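Local coordinates for protein transcriptional regulator, GntR family (Ralstonia eutropha, PDB 3IHU) that probably binds DNA as a transcription regulator of the GntR family, pairing a winged helix-turn-helix domain with an all-helical FCD domain, at residues Q85-V90 / P167-Q172; H173-L178 / K210-A215. All blocks are in the same frame, centred on the assembly; numbering follows the deposited sequence.

Contact 1. Residues Q85-V90 / P167-Q172; sequences QETLDV and PIVHAQ
V169 meets T87 and V90 through methyl groups alone. Its CG2 lies 4.0 Å from T87 CG2 and 4.1 Å from V90 CG1, so one branch of the valine touches two residues about one turn apart, on the same side of helix 84-105. The other branch, CG1, is 4.1 Å from T87 CG2. Where T87 and V169 meet, their side chains run obliquely across each other, whereas V90 and V169 lie alongside, pointing opposite ways. The threonine turns its methyl to V169 because CG2 stands anti to the backbone N, beside the carbonyl carbon; OG1, with chi1 at -62°, is left beside the backbone N. There the hydroxyl hydrogen-bonds to S83 O in the preceding turn and reaches a water 2.9 Å from T87 OG1. That water donates a weak bond to Q172 OE1 at 3.1 Å, while Q172 NE2 is held by L82 O. Farther out, I216 of helix 198-219 packs on V169 and M166 on V90. The single threonine thus divides its work: a methyl for apolar packing, a hydroxyl for a water bridge beside it. With no direct hydrogen bond across the segments, the contact rests on shape and burial, supplemented by a water bridge whose leg to Q172 is weak.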
ATOM      1  N   GLN A  85      -1.694 -17.489   8.396  1.00 16.54           N
ATOM      2  CA  GLN A  85      -0.623 -17.146   9.342  1.00 17.36           C
ATOM      3  C   GLN A  85       0.315 -16.131   8.674  1.00 16.35           C
ATOM      4  O   GLN A  85       0.812 -15.222   9.334  1.00 15.70           O
ATOM      5  CB  GLN A  85       0.196 -18.375   9.733  1.00 18.24           C
ATOM      6  CG  GLN A  85       1.296 -18.071  10.747  1.00 22.05           C
ATOM      7  CD  GLN A  85       0.714 -17.487  12.016  1.00 27.46           C
ATOM      8  OE1 GLN A  85      -0.163 -18.103  12.630  1.00 30.13           O
ATOM      9  NE2 GLN A  85       1.133 -16.259  12.371  1.00 28.39           N
ATOM     10  N   GLU A  86       0.553 -16.309   7.375  1.00 15.16           N
ATOM     11  CA  GLU A  86       1.471 -15.439   6.683  1.00 16.47           C
ATOM     12  C   GLU A  86       0.847 -14.022   6.602  1.00 16.24           C
ATOM     13  O   GLU A  86       1.541 -13.036   6.736  1.00 14.96           O
ATOM     14  CB  GLU A  86       1.831 -15.927   5.292  1.00 16.13           C
ATOM     15  CG  GLU A  86       2.805 -17.129   5.256  1.00 20.15           C
ATOM     16  CD  GLU A  86       2.909 -17.771   3.859  1.00 23.09           C
ATOM     17  OE1 GLU A  86       1.962 -17.682   3.029  1.00 22.84           O
ATOM     18  OE2 GLU A  86       3.961 -18.378   3.584  1.00 27.27           O
ATOM     19  N   THR A  87      -0.465 -13.964   6.387  1.00 15.60           N
ATOM     20  CA  THR A  87      -1.179 -12.689   6.379  1.00 14.88           C
ATOM     21  C   THR A  87      -1.096 -12.008   7.737  1.00 14.35           C
ATOM     22  O   THR A  87      -0.814 -10.810   7.847  1.00 15.11           O
ATOM     23  CB  THR A  87      -2.665 -12.929   5.933  1.00 14.78           C
ATOM     24  OG1 THR A  87      -2.661 -13.446   4.598  1.00 15.50           O
ATOM     25  CG2 THR A  87      -3.447 -11.658   6.004  1.00 15.14           C
ATOM     26  N   LEU A  88      -1.362 -12.752   8.790  1.00 14.96           N
ATOM     27  CA  LEU A  88      -1.308 -12.190  10.122  1.00 15.94           C
ATOM     28  C   LEU A  88       0.109 -11.656  10.449  1.00 16.46           C
ATOM     29  O   LEU A  88       0.263 -10.631  11.110  1.00 14.66           O
ATOM     30  CB  LEU A  88      -1.738 -13.204  11.152  1.00 15.22           C
ATOM     31  CG  LEU A  88      -3.234 -13.587  11.096  1.00 17.11           C
ATOM     32  CD1 LEU A  88      -3.509 -14.777  12.038  1.00 17.50           C
ATOM     33  CD2 LEU A  88      -4.109 -12.353  11.433  1.00 17.38           C
ATOM     34  N   ASP A  89       1.124 -12.372   9.966  1.00 17.11           N
ATOM     35  CA  ASP A  89       2.528 -11.961  10.181  1.00 16.68           C
ATOM     36  C   ASP A  89       2.833 -10.677   9.412  1.00 16.51           C
ATOM     37  O   ASP A  89       3.478  -9.783   9.956  1.00 15.99           O
ATOM     38  CB  ASP A  89       3.504 -13.111   9.843  1.00 16.66           C
ATOM     39  CG  ASP A  89       3.535 -14.220  10.903  1.00 18.16           C
ATOM     40  OD1 ASP A  89       2.911 -14.114  11.995  1.00 22.31           O
ATOM     41  OD2 ASP A  89       4.213 -15.240  10.634  1.00 20.44           O
ATOM     42  N   VAL A  90       2.348 -10.551   8.160  1.00 15.99           N
ATOM     43  CA  VAL A  90       2.454  -9.333   7.442  1.00 15.81           C
ATOM     44  C   VAL A  90       1.732  -8.149   8.180  1.00 16.38           C
ATOM     45  O   VAL A  90       2.237  -7.048   8.265  1.00 16.42           O
ATOM     46  CB  VAL A  90       1.907  -9.472   6.004  1.00 16.69           C
ATOM     47  CG1 VAL A  90       1.656  -8.096   5.371  1.00 14.64           C
ATOM     48  CG2 VAL A  90       2.816 -10.371   5.150  1.00 14.61           C
ATOM     49  N   PRO A 167      -0.123  -5.168  -0.640  1.00 27.16           N
ATOM     50  CA  PRO A 167      -0.850  -5.397  -1.907  1.00 25.81           C
ATOM     51  C   PRO A 167      -1.466  -6.773  -2.015  1.00 25.11           C
ATOM     52  O   PRO A 167      -2.612  -6.891  -2.431  1.00 25.38           O
ATOM     53  CB  PRO A 167       0.223  -5.163  -2.997  1.00 26.25           C
ATOM     54  CG  PRO A 167       1.560  -5.132  -2.254  1.00 26.77           C
ATOM     55  CD  PRO A 167       1.275  -4.739  -0.849  1.00 27.33           C
ATOM     56  N   ILE A 168      -0.752  -7.816  -1.601  1.00 24.65           N
ATOM     57  CA  ILE A 168      -1.332  -9.155  -1.648  1.00 24.55           C
ATOM     58  C   ILE A 168      -2.524  -9.286  -0.716  1.00 22.83           C
ATOM     59  O   ILE A 168      -3.569  -9.746  -1.152  1.00 23.98           O
ATOM     60  CB  ILE A 168      -0.357 -10.314  -1.327  1.00 24.34           C
ATOM     61  CG1 ILE A 168       0.858 -10.259  -2.219  1.00 27.50           C
ATOM     62  CG2 ILE A 168      -1.071 -11.680  -1.574  1.00 21.77           C
ATOM     63  CD1 ILE A 168       0.529 -10.617  -3.609  1.00 29.72           C
ATOM     64  N   VAL A 169      -2.374  -8.876   0.535  1.00 22.39           N
ATOM     65  CA  VAL A 169      -3.465  -8.864   1.515  1.00 21.43           C
ATOM     66  C   VAL A 169      -4.683  -8.084   0.969  1.00 22.16           C
ATOM     67  O   VAL A 169      -5.818  -8.564   0.991  1.00 21.69           O
ATOM     68  CB  VAL A 169      -2.993  -8.251   2.870  1.00 22.71           C
ATOM     69  CG1 VAL A 169      -4.147  -8.180   3.877  1.00 21.63           C
ATOM     70  CG2 VAL A 169      -1.861  -9.054   3.445  1.00 21.27           C
ATOM     71  N   HIS A 170      -4.432  -6.905   0.435  1.00 22.91           N
ATOM     72  CA  HIS A 170      -5.510  -6.097  -0.185  1.00 24.31           C
ATOM     73  C   HIS A 170      -6.284  -6.946  -1.153  1.00 23.39           C
ATOM     74  O   HIS A 170      -7.486  -7.035  -1.059  1.00 23.11           O
ATOM     75  CB  HIS A 170      -4.931  -4.886  -0.906  1.00 25.31           C
ATOM     76  CG  HIS A 170      -5.957  -3.881  -1.326  1.00 28.46           C
ATOM     77  ND1 HIS A 170      -6.844  -4.104  -2.368  1.00 31.42           N
ATOM     78  CD2 HIS A 170      -6.231  -2.644  -0.851  1.00 28.74           C
ATOM     79  CE1 HIS A 170      -7.629  -3.049  -2.507  1.00 30.98           C
ATOM     80  NE2 HIS A 170      -7.290  -2.156  -1.588  1.00 32.65           N
ATOM     81  N   ALA A 171      -5.580  -7.602  -2.076  1.00 24.67           N
ATOM     82  CA  ALA A 171      -6.224  -8.388  -3.130  1.00 24.39           C
ATOM     83  C   ALA A 171      -6.876  -9.644  -2.615  1.00 25.17           C
ATOM     84  O   ALA A 171      -8.062  -9.876  -2.793  1.00 25.57           O
ATOM     85  CB  ALA A 171      -5.167  -8.726  -4.239  1.00 24.65           C
ATOM     86  N   GLN A 172      -6.106 -10.481  -1.931  1.00 25.44           N
ATOM     87  CA  GLN A 172      -6.590 -11.780  -1.513  1.00 24.50           C
ATOM     88  C   GLN A 172      -7.673 -11.643  -0.466  1.00 23.87           C
ATOM     89  O   GLN A 172      -8.517 -12.487  -0.374  1.00 23.46           O
ATOM     90  CB  GLN A 172      -5.407 -12.575  -0.927  1.00 25.03           C
ATOM     91  CG  GLN A 172      -5.661 -13.992  -0.558  1.00 24.56           C
ATOM     92  CD  GLN A 172      -4.406 -14.652  -0.017  1.00 24.64           C
ATOM     93  OE1 GLN A 172      -3.289 -14.179  -0.234  1.00 23.89           O
ATOM     94  NE2 GLN A 172      -4.589 -15.757   0.660  1.00 23.82           N
TER
HETATM   95  O   HOH W   1      -3.128 -12.182   2.077  1.00 32.10           O

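Contact 2. Residues H173-L178 / K210-A215; sequences HRLASL and KNVRGA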
ATOM      1  N   HIS A 173      -7.642 -10.594   0.357  1.00 23.86           N
ATOM      2  CA  HIS A 173      -8.650 -10.463   1.409  1.00 23.07           C
ATOM      3  C   HIS A 173      -9.695  -9.390   1.130  1.00 23.37           C
ATOM      4  O   HIS A 173     -10.439  -8.998   2.049  1.00 22.60           O
ATOM      5  CB  HIS A 173      -7.994 -10.326   2.769  1.00 23.08           C
ATOM      6  CG  HIS A 173      -7.294 -11.568   3.180  1.00 24.08           C
ATOM      7  ND1 HIS A 173      -7.956 -12.643   3.732  1.00 26.12           N
ATOM      8  CD2 HIS A 173      -6.003 -11.941   3.059  1.00 26.31           C
ATOM      9  CE1 HIS A 173      -7.092 -13.618   3.949  1.00 26.32           C
ATOM     10  NE2 HIS A 173      -5.904 -13.228   3.527  1.00 25.00           N
ATOM     11  N   ARG A 174      -9.797  -8.982  -0.143  1.00 23.21           N
ATOM     12  CA  ARG A 174     -10.929  -8.169  -0.608  1.00 23.60           C
ATOM     13  C   ARG A 174     -11.103  -6.917   0.277  1.00 23.87           C
ATOM     14  O   ARG A 174     -12.182  -6.683   0.814  1.00 24.38           O
ATOM     15  CB  ARG A 174     -12.224  -9.023  -0.643  1.00 24.18           C
ATOM     16  CG  ARG A 174     -12.284 -10.068  -1.798  1.00 24.20           C
ATOM     17  CD  ARG A 174     -13.605 -10.893  -1.757  1.00 26.25           C
ATOM     18  N   LEU A 175     -10.012  -6.170   0.476  1.00 24.08           N
ATOM     19  CA  LEU A 175     -10.062  -4.906   1.200  1.00 25.42           C
ATOM     20  C   LEU A 175     -10.931  -3.814   0.477  1.00 25.22           C
ATOM     21  O   LEU A 175     -11.390  -2.852   1.107  1.00 24.04           O
ATOM     22  CB  LEU A 175      -8.653  -4.387   1.510  1.00 25.19           C
ATOM     23  CG  LEU A 175      -8.035  -4.935   2.820  1.00 27.10           C
ATOM     24  CD1 LEU A 175      -8.090  -6.416   2.968  1.00 26.75           C
ATOM     25  CD2 LEU A 175      -6.591  -4.430   3.080  1.00 25.93           C
ATOM     26  N   ALA A 176     -11.139  -3.969  -0.823  1.00 26.11           N
ATOM     27  CA  ALA A 176     -12.157  -3.162  -1.544  1.00 27.15           C
ATOM     28  C   ALA A 176     -13.526  -3.194  -0.838  1.00 27.77           C
ATOM     29  O   ALA A 176     -14.203  -2.183  -0.795  1.00 29.85           O
ATOM     30  CB  ALA A 176     -12.264  -3.613  -3.037  1.00 27.14           C
ATOM     31  N   SER A 177     -13.908  -4.323  -0.228  1.00 26.97           N
ATOM     32  CA  SER A 177     -15.180  -4.428   0.480  1.00 27.06           C
ATOM     33  C   SER A 177     -15.196  -3.745   1.867  1.00 25.84           C
ATOM     34  O   SER A 177     -16.270  -3.626   2.469  1.00 23.50           O
ATOM     35  CB  SER A 177     -15.592  -5.913   0.633  1.00 27.65           C
ATOM     36  OG  SER A 177     -14.754  -6.560   1.601  1.00 30.49           O
ATOM     37  N   LEU A 178     -14.016  -3.318   2.357  1.00 24.59           N
ATOM     38  CA  LEU A 178     -13.893  -2.659   3.670  1.00 24.73           C
ATOM     39  C   LEU A 178     -13.642  -1.142   3.583  1.00 24.66           C
ATOM     40  O   LEU A 178     -13.180  -0.483   4.561  1.00 22.50           O
ATOM     41  CB  LEU A 178     -12.785  -3.342   4.472  1.00 24.78           C
ATOM     42  CG  LEU A 178     -13.049  -4.852   4.677  1.00 26.89           C
ATOM     43  CD1 LEU A 178     -11.794  -5.553   5.165  1.00 30.55           C
ATOM     44  CD2 LEU A 178     -14.252  -5.125   5.629  1.00 24.26           C
ATOM     45  N   LYS A 210      -5.011  -2.777  12.883  1.00 16.59           N
ATOM     46  CA  LYS A 210      -5.819  -3.580  13.804  1.00 18.21           C
ATOM     47  C   LYS A 210      -7.245  -3.814  13.275  1.00 17.47           C
ATOM     48  O   LYS A 210      -7.798  -4.913  13.393  1.00 16.67           O
ATOM     49  CB  LYS A 210      -5.893  -2.880  15.170  1.00 19.48           C
ATOM     50  CG  LYS A 210      -4.636  -2.818  16.000  1.00 22.15           C
ATOM     51  CD  LYS A 210      -4.982  -2.045  17.330  1.00 25.15           C
ATOM     52  CE  LYS A 210      -3.761  -1.651  18.077  1.00 25.65           C
ATOM     53  NZ  LYS A 210      -3.090  -2.887  18.451  1.00 28.22           N
ATOM     54  N   ASN A 211      -7.833  -2.796  12.656  1.00 17.92           N
ATOM     55  CA  ASN A 211      -9.181  -2.953  12.046  1.00 18.91           C
ATOM     56  C   ASN A 211      -9.182  -3.865  10.878  1.00 18.76           C
ATOM     57  O   ASN A 211     -10.073  -4.699  10.775  1.00 19.06           O
ATOM     58  CB  ASN A 211      -9.801  -1.604  11.615  1.00 18.87           C
ATOM     59  CG  ASN A 211     -10.193  -0.746  12.795  1.00 21.86           C
ATOM     60  OD1 ASN A 211     -10.339  -1.247  13.906  1.00 25.19           O
ATOM     61  ND2 ASN A 211     -10.356   0.562  12.568  1.00 25.01           N
ATOM     62  N   VAL A 212      -8.178  -3.740   9.997  1.00 17.78           N
ATOM     63  CA  VAL A 212      -8.026  -4.675   8.907  1.00 17.77           C
ATOM     64  C   VAL A 212      -7.878  -6.138   9.416  1.00 16.90           C
ATOM     65  O   VAL A 212      -8.580  -7.028   8.949  1.00 15.69           O
ATOM     66  CB  VAL A 212      -6.876  -4.264   7.968  1.00 18.93           C
ATOM     67  CG1 VAL A 212      -6.637  -5.301   6.889  1.00 17.92           C
ATOM     68  CG2 VAL A 212      -7.143  -2.861   7.402  1.00 16.30           C
ATOM     69  N   ARG A 213      -7.018  -6.365  10.405  1.00 16.34           N
ATOM     70  CA  ARG A 213      -6.838  -7.705  10.982  1.00 17.01           C
ATOM     71  C   ARG A 213      -8.161  -8.254  11.545  1.00 17.30           C
ATOM     72  O   ARG A 213      -8.551  -9.366  11.235  1.00 18.12           O
ATOM     73  CB  ARG A 213      -5.807  -7.690  12.110  1.00 17.00           C
ATOM     74  CG  ARG A 213      -5.553  -9.106  12.720  1.00 18.71           C
ATOM     75  CD  ARG A 213      -4.788  -9.044  14.020  1.00 20.66           C
ATOM     76  NE  ARG A 213      -3.465  -8.573  13.720  1.00 24.02           N
ATOM     77  CZ  ARG A 213      -2.970  -7.360  13.964  1.00 29.13           C
ATOM     78  NH1 ARG A 213      -3.675  -6.419  14.603  1.00 29.63           N
ATOM     79  NH2 ARG A 213      -1.717  -7.077  13.552  1.00 27.32           N
ATOM     80  N   GLY A 214      -8.838  -7.461  12.350  1.00 17.18           N
ATOM     81  CA  GLY A 214     -10.172  -7.779  12.832  1.00 18.41           C
ATOM     82  C   GLY A 214     -11.150  -8.177  11.744  1.00 18.55           C
ATOM     83  O   GLY A 214     -11.812  -9.199  11.858  1.00 19.42           O
ATOM     84  N   ALA A 215     -11.203  -7.429  10.647  1.00 18.98           N
ATOM     85  CA  ALA A 215     -12.141  -7.775   9.592  1.00 19.18           C
ATOM     86  C   ALA A 215     -11.793  -9.135   8.980  1.00 20.25           C
ATOM     87  O   ALA A 215     -12.681  -9.941   8.660  1.00 19.82           O
ATOM     88  CB  ALA A 215     -12.166  -6.673   8.482  1.00 18.09           C
TER
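The turn joining helix 167-172 to helix 179-195 packs two leucines against one side of helix 198-219, within the helical FCD part of the protein. L178 and A215 make the shorter approach: both methyls of the leucine face A215 CB, with CD1 at 3.5 Å and CD2 at 3.9 Å, so the small alanine sits against the forked end of the larger side chain. L178 occupies the N-cap position of helix 179-195, and its CG lies beside the backbone N and anti to the carbonyl carbon (chi1 -58°), which carries the fork toward the alanine. One turn earlier on helix 198-219, V212 takes the other leucine. L175 CD2 reaches V212 CG1 at 3.9 Å, the two side chains crossing at about a right angle, and it is the outer part of L175 that closes the distance. No hydrogen bond links the two segments, and their meeting is wholly apolar.

The shape of the turn sets the spacing of these leucines. R174, with positive phi, is the C-prime residue of a Schellman motif that ends helix 167-172, and a short 3-10 segment follows. R174 O accepts both S177 N at 3.1 Å and S177 OG at 2.7 Å, the hydroxyl arriving at a C=O...donor angle of 167°. L178 N bonds to L175 O at 2.9 Å, tying the two leucines together through the backbone.

Around this apolar meeting, R219 of helix 198-219 hydrogen-bonds to H173 O and packs on L178, while R182 of helix 179-195 bonds to L175 O. V212 also touches M181 of helix 179-195 and L91 of helix 84-105, placing the contact where the turn and three helices converge.

Overall arrangement
From the N terminus, the chain passes through the helix-turn-helix part, with its small three-strand sheet, before entering helix 84-105. Contact 1 brings that helix against helix 167-172, closing a long, mostly helical excursion. The next residue, H173, opens contact 2, which closes a shorter loop through helix 179-195 onto helix 198-219. The loops therefore follow in series, neither nested nor crossed, and their centres lie about 10 Å apart. They adjoin directly: a probable backbone hydrogen bond runs from L175 N to H170 O, and L88 packs on R213. Together they tie helices 84-105 and 198-219 to consecutive parts of the 167-178 region, while helix 17-31 packs against 167-172.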